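Local coordinates for putative iron-regulated protein A (Parabacteroides distasonis ATCC 8503, PDB 4ECG), which is of unknown function but belongs to the imelysin-like peptidase M75 family, binds calcium ions and may take part in iron-regulated processes, at residues S33-D41 with Y208-D216; M239-K250 with Y288-Y299. One frame throughout, in Å; residues are numbered along the deposited sequence.

Contact 1. Residues S33-D41 with Y208-D216; sequences SAVVATFVD and YAEAMKKHD
A37 and K213 bring their CA atoms within 5.5 Å of each other where helix 33-41 runs nearly antiparallel to the short helix 208-214, the axes 9.1 Å apart at an angle of 165°. One turn further along, V40 faces A209, and the small alanines A37 and A209 let the backbones come this close. V40 sits with CG1 anti to its backbone N (chi1 173°), which presses that methyl onto CB of A209; at 3.3 Å between the two carbons the packing is tight. The other methyl, CG2, lies 4.0 Å from CB of M212, a selenomethionine. Its bent chain carries SE to 4.3 Å from F39 CE2, an oblique Met-aromatic contact, and CE alongside CG1 of V36. Branched and flexible apolar chains thus fill the buried side together, with M212 also reaching F96 and I222.

The polar groups lie toward the two ends. K213 lays the aliphatic part of its chain over A37 and V40, then bends at chi3 and chi4 so that NZ forms a salt bridge with OD1 of D41; the modelled separation is unusually short and its exact value doubtful. E210 OE2 adds a long salt bridge to the same NZ at 3.9 Å. At the other end H215, the first residue beyond its helix, has a positive phi. Its imidazole edge meets S33: NE2 and OG are hydrogen-bonded at 2.9 Å, the hydroxyl lying in the ring plane, and either group could donate.

Chemically, the contact is an apolar seam closed by polar links. The lysine serves both sides, shielding the seam with its methylenes while its amine probably eases the repulsion between D41 and E210, and the serine–histidine bond ties down the chain where it leaves the helix.

Contact 2. Residues M239-K250 with Y288-Y299; sequences MAGISNEVGSAK and YKNNIVSIKNAY. With CA (calcium ion), chain H.
K250 and N291 approach from opposite directions, lysine NZ giving a hydrogen bond of 2.6 Å to the amide OD1, tilted 30° from the carbonyl plane. An extended K250 chain supplies the necessary reach across the antiparallel helices, and the other amide atom of N291, ND2, is hydrogen-bonded to O of E89, which helps fix the rotation of the amide. NZ also has a long, weak ion pair with OE1 of E92. On the way, K250 crosses Y288 obliquely, with CB 3.6 Å from CE1 of the ring and CD 3.8 Å from CD1. A water joins the backbone O of K250 to the tyrosine OH, a buried polar link beside the apolar packing. Replacing K250 with an alanine would probably leave N291 OD1 without its charged donor and, with the CD methylene gone, open a gap beside the Y288 ring.

Farther along, V246 CG2 touches CB of N291 and CD1 of I292, while CG1 lies against CB of Y288. I242 meets N291 at about a right angle, and its CG2, placed between the backbone N and the carbonyl carbon, packs 3.6 Å from CG1 of I295. Beta-branched chains suit these sites because each sends its two branches to different neighbours. At the far end the selenomethionine M239 bends at chi3, setting CE 3.6 Å from CB of A298 and at the edge of the Y299 ring; the small A298 accommodates the end of this long, flexible side chain.

The two helices, with axes 9.4 Å apart, form an antiparallel core pair of the largely helical imelysin-like fold, covered by helices 324-343 and 355-377. Helix 239-250 widens into a pi-type turn at 246-250, within which S248 O binds a calcium ion at 2.6 Å, a site completed by D253 and waters.

Contact 1 closes before contact 2 opens along the chain. Their centres lie about 21 Å apart, though the nearest atoms come within about 5 Å without touching. Helix 225-233 stands between them in sequence: it packs on V35, F39 and H215 of contact 1, and its M232 is joined by a backbone hydrogen bond to M239 of contact 2. Contact 1 lies toward the periphery, fastening the short helix 208-214 to the long helix 29-68, whereas contact 2 is buried near the chain centre. Contact 2 itself supplies a calcium ligand, while the H215 side chain in contact 1 is about 9 Å from a bound calcium, metal sites being spread over the helical framework.

Contact 1. Residues S33-D41 with Y208-D216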
loop_
_atom_site.group_PDB
_atom_site.type_symbol
_atom_site.label_atom_id
_atom_site.label_comp_id
_atom_site.label_asym_id
_atom_site.label_seq_id
_atom_site.Cartn_x
_atom_site.Cartn_y
_atom_site.Cartn_z
ATOM N N SER A 33 4.443 21.673 -12.911
ATOM C CA SER A 33 5.083 21.875 -11.598
ATOM C C SER A 33 4.023 22.015 -10.466
ATOM O O SER A 33 4.199 21.511 -9.342
ATOM C CB SER A 33 5.997 23.098 -11.675
ATOM O OG SER A 33 6.807 23.193 -10.529
ATOM N N ALA A 34 2.908 22.663 -10.786
ATOM C CA ALA A 34 1.798 22.844 -9.807
ATOM C C ALA A 34 1.090 21.504 -9.506
ATOM O O ALA A 34 0.631 21.276 -8.395
ATOM C CB ALA A 34 0.794 23.910 -10.282
ATOM N N VAL A 35 1.000 20.623 -10.492
ATOM C CA VAL A 35 0.451 19.292 -10.262
ATOM C C VAL A 35 1.341 18.510 -9.271
ATOM O O VAL A 35 0.847 17.917 -8.301
ATOM C CB VAL A 35 0.285 18.518 -11.592
ATOM C CG1 VAL A 35 0.087 17.027 -11.338
ATOM C CG2 VAL A 35 -0.835 19.145 -12.436
ATOM N N VAL A 36 2.649 18.563 -9.496
ATOM C CA VAL A 36 3.631 17.915 -8.604
ATOM C C VAL A 36 3.580 18.537 -7.208
ATOM O O VAL A 36 3.558 17.826 -6.218
ATOM C CB VAL A 36 5.066 18.039 -9.196
ATOM C CG1 VAL A 36 6.100 17.502 -8.227
ATOM C CG2 VAL A 36 5.147 17.376 -10.570
ATOM N N ALA A 37 3.546 19.860 -7.127
ATOM C CA ALA A 37 3.387 20.543 -5.830
ATOM C C ALA A 37 2.125 20.069 -5.118
ATOM O O ALA A 37 2.178 19.651 -3.977
ATOM C CB ALA A 37 3.422 22.090 -5.975
ATOM N N THR A 38 0.992 20.075 -5.801
ATOM C CA THR A 38 -0.267 19.674 -5.164
ATOM C C THR A 38 -0.241 18.186 -4.776
ATOM O O THR A 38 -0.791 17.776 -3.750
ATOM C CB THR A 38 -1.419 19.841 -6.148
ATOM O OG1 THR A 38 -1.512 21.220 -6.591
ATOM C CG2 THR A 38 -2.715 19.335 -5.542
ATOM N N PHE A 39 0.396 17.358 -5.605
ATOM C CA PHE A 39 0.569 15.957 -5.240
ATOM C C PHE A 39 1.324 15.838 -3.897
ATOM O O PHE A 39 0.853 15.163 -2.990
ATOM C CB PHE A 39 1.295 15.138 -6.336
ATOM C CG PHE A 39 1.779 13.815 -5.828
ATOM C CD1 PHE A 39 0.888 12.778 -5.626
ATOM C CD2 PHE A 39 3.091 13.651 -5.456
ATOM C CE1 PHE A 39 1.309 11.572 -5.097
ATOM C CE2 PHE A 39 3.527 12.454 -4.926
ATOM C CZ PHE A 39 2.625 11.420 -4.736
ATOM N N VAL A 40 2.488 16.502 -3.789
ATOM C CA VAL A 40 3.345 16.430 -2.605
ATOM C C VAL A 40 2.637 16.992 -1.375
ATOM O O VAL A 40 2.733 16.390 -0.317
ATOM C CB VAL A 40 4.702 17.143 -2.790
ATOM C CG1 VAL A 40 5.481 17.196 -1.468
ATOM C CG2 VAL A 40 5.527 16.462 -3.885
ATOM N N ASP A 41 1.911 18.110 -1.513
ATOM C CA ASP A 41 1.349 18.823 -0.342
ATOM C C ASP A 41 -0.060 18.349 0.042
ATOM O O ASP A 41 -0.445 18.422 1.202
ATOM C CB ASP A 41 1.330 20.347 -0.571
ATOM C CG ASP A 41 2.755 20.983 -0.637
ATOM O OD1 ASP A 41 3.708 20.459 -0.007
ATOM O OD2 ASP A 41 2.905 22.040 -1.309
ATOM N N TYR A 208 12.513 14.758 0.656
ATOM C CA TYR A 208 12.126 14.192 -0.631
ATOM C C TYR A 208 11.068 15.065 -1.204
ATOM O O TYR A 208 11.026 15.213 -2.408
ATOM C CB TYR A 208 11.643 12.726 -0.543
ATOM C CG TYR A 208 11.616 12.038 -1.902
ATOM C CD1 TYR A 208 12.759 11.498 -2.444
ATOM C CD2 TYR A 208 10.432 11.981 -2.656
ATOM C CE1 TYR A 208 12.729 10.896 -3.702
ATOM C CE2 TYR A 208 10.383 11.378 -3.915
ATOM C CZ TYR A 208 11.541 10.835 -4.444
ATOM O OH TYR A 208 11.509 10.246 -5.718
ATOM N N ALA A 209 10.216 15.642 -0.342
ATOM C CA ALA A 209 9.144 16.515 -0.806
ATOM C C ALA A 209 9.744 17.701 -1.546
ATOM O O ALA A 209 9.224 18.119 -2.593
ATOM C CB ALA A 209 8.251 17.005 0.349
ATOM N N GLU A 210 10.812 18.257 -0.997
ATOM C CA GLU A 210 11.431 19.423 -1.586
ATOM C C GLU A 210 12.119 19.057 -2.897
ATOM O O GLU A 210 11.970 19.764 -3.897
ATOM C CB GLU A 210 12.406 20.084 -0.608
ATOM C CG GLU A 210 11.736 20.826 0.562
ATOM C CD GLU A 210 10.735 21.933 0.139
ATOM O OE1 GLU A 210 11.043 22.750 -0.801
ATOM O OE2 GLU A 210 9.634 21.985 0.767
ATOM N N ALA A 211 12.852 17.946 -2.922
ATOM C CA ALA A 211 13.503 17.524 -4.161
ATOM C C ALA A 211 12.441 17.300 -5.222
ATOM O O ALA A 211 12.629 17.705 -6.391
ATOM C CB ALA A 211 14.300 16.268 -3.953
HETATM N N MSE A 212 11.301 16.697 -4.846
HETATM C CA MSE A 212 10.225 16.581 -5.844
HETATM C C MSE A 212 9.647 17.941 -6.274
HETATM O O MSE A 212 9.423 18.144 -7.485
HETATM C CB MSE A 212 9.126 15.596 -5.460
HETATM C CG MSE A 212 9.107 14.326 -6.356
HETATM SE SE MSE A 212 7.505 13.450 -6.054
HETATM C CE MSE A 212 6.952 13.372 -7.865
ATOM N N LYS A 213 9.407 18.872 -5.339
ATOM C CA LYS A 213 8.851 20.176 -5.737
ATOM C C LYS A 213 9.845 20.957 -6.614
ATOM O O LYS A 213 9.442 21.535 -7.601
ATOM C CB LYS A 213 8.309 20.975 -4.533
ATOM C CG LYS A 213 6.996 20.357 -3.986
ATOM C CD LYS A 213 6.219 21.178 -2.958
ATOM C CE LYS A 213 6.937 21.266 -1.627
ATOM N NZ LYS A 213 5.988 21.203 -0.502
ATOM N N LYS A 214 11.142 20.909 -6.306
ATOM C CA LYS A 214 12.139 21.649 -7.089
ATOM C C LYS A 214 12.448 21.019 -8.464
ATOM O O LYS A 214 12.748 21.720 -9.410
ATOM C CB LYS A 214 13.442 21.815 -6.278
ATOM C CG LYS A 214 13.382 22.952 -5.252
ATOM C CD LYS A 214 14.225 22.681 -4.006
ATOM C CE LYS A 214 15.703 22.541 -4.334
ATOM N NZ LYS A 214 16.519 22.709 -3.098
ATOM N N HIS A 215 12.397 19.689 -8.533
ATOM C CA HIS A 215 12.703 18.885 -9.731
ATOM C C HIS A 215 13.788 19.462 -10.607
ATOM O O HIS A 215 13.625 19.634 -11.814
ATOM C CB HIS A 215 11.424 18.603 -10.521
ATOM C CG HIS A 215 10.606 19.833 -10.841
ATOM N ND1 HIS A 215 11.041 20.795 -11.680
ATOM C CD2 HIS A 215 9.324 20.224 -10.408
ATOM C CE1 HIS A 215 10.095 21.755 -11.779
ATOM N NE2 HIS A 215 9.047 21.401 -10.993
ATOM N N ASP A 216 14.906 19.813 -9.994
ATOM C CA ASP A 216 15.962 20.496 -10.722
ATOM C C ASP A 216 17.263 19.650 -10.771
ATOM O O ASP A 216 18.279 20.154 -11.177
ATOM C CB ASP A 216 16.191 21.883 -10.099
ATOM C CG ASP A 216 16.747 21.818 -8.665
ATOM O OD1 ASP A 216 17.083 20.715 -8.209
ATOM O OD2 ASP A 216 16.874 22.870 -7.995
#

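Contact 2. Residues M239-K250 with Y288-Y299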
loop_
_atom_site.group_PDB
_atom_site.type_symbol
_atom_site.label_atom_id
_atom_site.label_comp_id
_atom_site.label_asym_id
_atom_site.label_seq_id
_atom_site.Cartn_x
_atom_site.Cartn_y
_atom_site.Cartn_z
HETATM N N MSE A 239 1.870 4.891 -9.837
HETATM C CA MSE A 239 0.458 4.554 -10.026
HETATM C C MSE A 239 0.263 3.246 -10.825
HETATM O O MSE A 239 -0.462 2.371 -10.371
HETATM C CB MSE A 239 -0.310 5.726 -10.638
HETATM C CG MSE A 239 -0.414 6.921 -9.662
HETATM SE SE MSE A 239 -0.558 8.623 -10.590
HETATM C CE MSE A 239 -2.470 8.559 -10.771
ATOM N N ALA A 240 0.966 3.087 -11.949
ATOM C CA ALA A 240 0.807 1.874 -12.762
ATOM C C ALA A 240 1.388 0.654 -12.068
ATOM O O ALA A 240 0.958 -0.458 -12.294
ATOM C CB ALA A 240 1.386 2.054 -14.157
ATOM N N GLY A 241 2.335 0.853 -11.172
ATOM C CA GLY A 241 2.904 -0.282 -10.429
ATOM C C GLY A 241 1.845 -0.934 -9.588
ATOM O O GLY A 241 1.706 -2.185 -9.587
ATOM N N ILE A 242 1.106 -0.095 -8.848
ATOM C CA ILE A 242 0.113 -0.624 -7.892
ATOM C C ILE A 242 -1.143 -1.191 -8.581
ATOM O O ILE A 242 -1.603 -2.289 -8.178
ATOM C CB ILE A 242 -0.232 0.364 -6.771
ATOM C CG1 ILE A 242 -1.002 -0.369 -5.657
ATOM C CG2 ILE A 242 -1.046 1.538 -7.285
ATOM C CD1 ILE A 242 -0.262 -1.521 -4.980
ATOM N N SER A 243 -1.647 -0.535 -9.652
ATOM C CA SER A 243 -2.721 -1.159 -10.447
ATOM C C SER A 243 -2.329 -2.544 -10.930
ATOM O O SER A 243 -3.105 -3.506 -10.852
ATOM C CB SER A 243 -3.147 -0.293 -11.629
ATOM O OG SER A 243 -2.109 -0.073 -12.552
ATOM N N ASN A 244 -1.113 -2.653 -11.449
ATOM C CA ASN A 244 -0.664 -3.916 -11.983
ATOM C C ASN A 244 -0.445 -4.960 -10.901
ATOM O O ASN A 244 -0.688 -6.147 -11.124
ATOM C CB ASN A 244 0.594 -3.678 -12.767
ATOM C CG ASN A 244 1.129 -4.923 -13.372
ATOM O OD1 ASN A 244 0.495 -5.502 -14.220
ATOM N ND2 ASN A 244 2.286 -5.371 -12.898
ATOM N N GLU A 245 0.047 -4.534 -9.743
ATOM C CA GLU A 245 0.329 -5.439 -8.621
ATOM C C GLU A 245 -0.956 -5.970 -7.983
ATOM O O GLU A 245 -1.056 -7.165 -7.662
ATOM C CB GLU A 245 1.206 -4.704 -7.592
ATOM C CG GLU A 245 1.405 -5.351 -6.210
ATOM C CD GLU A 245 2.504 -6.417 -6.127
ATOM O OE1 GLU A 245 3.070 -6.778 -7.206
ATOM O OE2 GLU A 245 2.797 -6.881 -4.959
ATOM N N VAL A 246 -1.922 -5.091 -7.747
ATOM C CA VAL A 246 -3.245 -5.545 -7.220
ATOM C C VAL A 246 -3.853 -6.631 -8.139
ATOM O O VAL A 246 -4.261 -7.686 -7.690
ATOM C CB VAL A 246 -4.237 -4.385 -7.016
ATOM C CG1 VAL A 246 -5.604 -4.912 -6.639
ATOM C CG2 VAL A 246 -3.732 -3.420 -5.962
ATOM N N GLY A 247 -3.877 -6.374 -9.433
ATOM C CA GLY A 247 -4.510 -7.299 -10.387
ATOM C C GLY A 247 -3.717 -8.560 -10.644
ATOM O O GLY A 247 -4.222 -9.641 -10.447
ATOM N N SER A 248 -2.464 -8.425 -11.034
ATOM C CA SER A 248 -1.614 -9.610 -11.329
ATOM C C SER A 248 -1.059 -10.364 -10.161
ATOM O O SER A 248 -0.853 -11.517 -10.305
ATOM C CB SER A 248 -0.357 -9.251 -12.139
ATOM O OG SER A 248 -0.732 -8.483 -13.214
ATOM N N ALA A 249 -0.734 -9.715 -9.055
ATOM C CA ALA A 249 -0.119 -10.395 -7.907
ATOM C C ALA A 249 -1.091 -10.647 -6.770
ATOM O O ALA A 249 -1.263 -11.784 -6.373
ATOM C CB ALA A 249 1.089 -9.608 -7.380
ATOM N N LYS A 250 -1.682 -9.596 -6.198
ATOM C CA LYS A 250 -2.371 -9.752 -4.919
ATOM C C LYS A 250 -3.664 -10.579 -5.083
ATOM O O LYS A 250 -4.011 -11.373 -4.192
ATOM C CB LYS A 250 -2.703 -8.400 -4.283
ATOM C CG LYS A 250 -1.540 -7.458 -4.067
ATOM C CD LYS A 250 -1.934 -6.269 -3.206
ATOM C CE LYS A 250 -0.727 -5.374 -2.883
ATOM N NZ LYS A 250 -1.164 -4.341 -1.877
ATOM N N TYR A 288 -6.940 -3.953 -0.894
ATOM C CA TYR A 288 -6.863 -3.825 -2.340
ATOM C C TYR A 288 -7.610 -2.597 -2.843
ATOM O O TYR A 288 -7.100 -1.865 -3.688
ATOM C CB TYR A 288 -7.342 -5.066 -3.075
ATOM C CG TYR A 288 -6.813 -6.422 -2.596
ATOM C CD1 TYR A 288 -5.565 -6.572 -2.046
ATOM C CD2 TYR A 288 -7.588 -7.547 -2.739
ATOM C CE1 TYR A 288 -5.096 -7.813 -1.620
ATOM C CE2 TYR A 288 -7.128 -8.793 -2.334
ATOM C CZ TYR A 288 -5.892 -8.910 -1.747
ATOM O OH TYR A 288 -5.503 -10.138 -1.292
ATOM N N LYS A 289 -8.815 -2.379 -2.324
ATOM C CA LYS A 289 -9.563 -1.161 -2.545
ATOM C C LYS A 289 -8.730 0.057 -2.169
ATOM O O LYS A 289 -8.714 1.062 -2.918
ATOM C CB LYS A 289 -10.904 -1.165 -1.738
ATOM C CG LYS A 289 -11.698 0.137 -1.775
ATOM C CD LYS A 289 -12.538 0.353 -0.515
ATOM C CE LYS A 289 -11.728 1.003 0.594
ATOM N NZ LYS A 289 -12.470 1.023 1.872
ATOM N N ASN A 290 -8.059 0.004 -1.009
ATOM C CA ASN A 290 -7.307 1.202 -0.592
ATOM C C ASN A 290 -6.117 1.476 -1.532
ATOM O O ASN A 290 -5.833 2.636 -1.832
ATOM C CB ASN A 290 -6.902 1.143 0.873
ATOM C CG ASN A 290 -8.056 1.498 1.807
ATOM O OD1 ASN A 290 -8.792 2.481 1.567
ATOM N ND2 ASN A 290 -8.169 0.754 2.927
ATOM N N ASN A 291 -5.459 0.421 -2.005
ATOM C CA ASN A 291 -4.456 0.577 -3.033
ATOM C C ASN A 291 -4.953 1.300 -4.313
ATOM O O ASN A 291 -4.208 2.051 -4.958
ATOM C CB ASN A 291 -3.952 -0.772 -3.485
ATOM C CG ASN A 291 -3.212 -1.551 -2.420
ATOM O OD1 ASN A 291 -3.189 -2.788 -2.481
ATOM N ND2 ASN A 291 -2.592 -0.854 -1.456
ATOM N N ILE A 292 -6.201 1.080 -4.699
ATOM C CA ILE A 292 -6.707 1.781 -5.877
ATOM C C ILE A 292 -7.155 3.180 -5.456
ATOM O O ILE A 292 -7.007 4.097 -6.210
ATOM C CB ILE A 292 -7.812 0.985 -6.559
ATOM C CG1 ILE A 292 -7.302 -0.422 -6.889
ATOM C CG2 ILE A 292 -8.313 1.724 -7.785
ATOM C CD1 ILE A 292 -6.037 -0.513 -7.765
ATOM N N VAL A 293 -7.606 3.374 -4.219
ATOM C CA VAL A 293 -7.917 4.739 -3.721
ATOM C C VAL A 293 -6.630 5.580 -3.793
ATOM O O VAL A 293 -6.663 6.733 -4.126
ATOM C CB VAL A 293 -8.634 4.773 -2.323
ATOM C CG1 VAL A 293 -8.843 6.189 -1.803
ATOM C CG2 VAL A 293 -10.010 4.192 -2.417
ATOM N N SER A 294 -5.489 4.988 -3.526
ATOM C CA SER A 294 -4.224 5.686 -3.673
ATOM C C SER A 294 -4.050 6.261 -5.078
ATOM O O SER A 294 -3.602 7.409 -5.214
ATOM C CB SER A 294 -3.048 4.741 -3.363
ATOM O OG SER A 294 -1.844 5.448 -3.254
ATOM N N ILE A 295 -4.419 5.488 -6.108
ATOM C CA ILE A 295 -4.333 5.993 -7.498
ATOM C C ILE A 295 -5.276 7.195 -7.713
ATOM O O ILE A 295 -4.938 8.197 -8.351
ATOM C CB ILE A 295 -4.690 4.894 -8.535
ATOM C CG1 ILE A 295 -3.707 3.721 -8.479
ATOM C CG2 ILE A 295 -4.731 5.478 -9.920
ATOM C CD1 ILE A 295 -4.081 2.552 -9.366
ATOM N N LYS A 296 -6.470 7.040 -7.172
ATOM C CA LYS A 296 -7.568 7.955 -7.332
ATOM C C LYS A 296 -7.228 9.284 -6.718
ATOM O O LYS A 296 -7.414 10.318 -7.332
ATOM C CB LYS A 296 -8.842 7.372 -6.707
ATOM C CG LYS A 296 -10.103 8.149 -7.032
ATOM C CD LYS A 296 -11.362 7.458 -6.513
ATOM C CE LYS A 296 -12.611 8.256 -6.794
ATOM N NZ LYS A 296 -13.804 7.674 -6.122
ATOM N N ASN A 297 -6.695 9.241 -5.518
ATOM C CA ASN A 297 -6.217 10.435 -4.819
ATOM C C ASN A 297 -5.167 11.125 -5.609
ATOM O O ASN A 297 -5.182 12.351 -5.708
ATOM C CB ASN A 297 -5.618 10.021 -3.458
ATOM C CG ASN A 297 -6.678 9.582 -2.445
ATOM O OD1 ASN A 297 -7.927 9.715 -2.662
ATOM N ND2 ASN A 297 -6.189 9.057 -1.313
ATOM N N ALA A 298 -4.218 10.327 -6.127
ATOM C CA ALA A 298 -3.103 10.834 -6.935
ATOM C C ALA A 298 -3.600 11.555 -8.195
ATOM O O ALA A 298 -3.031 12.579 -8.557
ATOM C CB ALA A 298 -2.151 9.699 -7.373
ATOM N N TYR A 299 -4.608 10.989 -8.869
ATOM C CA TYR A 299 -5.028 11.441 -10.181
ATOM C C TYR A 299 -5.844 12.725 -10.028
ATOM O O TYR A 299 -5.781 13.606 -10.882
ATOM C CB TYR A 299 -5.891 10.351 -10.867
ATOM C CG TYR A 299 -6.291 10.612 -12.304
ATOM C CD1 TYR A 299 -5.358 10.595 -13.305
ATOM C CD2 TYR A 299 -7.625 10.884 -12.664
ATOM C CE1 TYR A 299 -5.716 10.878 -14.603
ATOM C CE2 TYR A 299 -7.988 11.148 -13.978
ATOM C CZ TYR A 299 -7.018 11.127 -14.941
ATOM O OH TYR A 299 -7.311 11.381 -16.274
HETATM CA CA CA H . 1.144 -12.937 -11.301
HETATM O O HOH W 1 -2.938 -11.062 -1.459
HETATM O O HOH W 2 1.746 -11.874 -13.428
HETATM O O HOH W 3 3.100 -11.194 -10.457
HETATM O O HOH W 4 3.239 -14.219 -10.920
#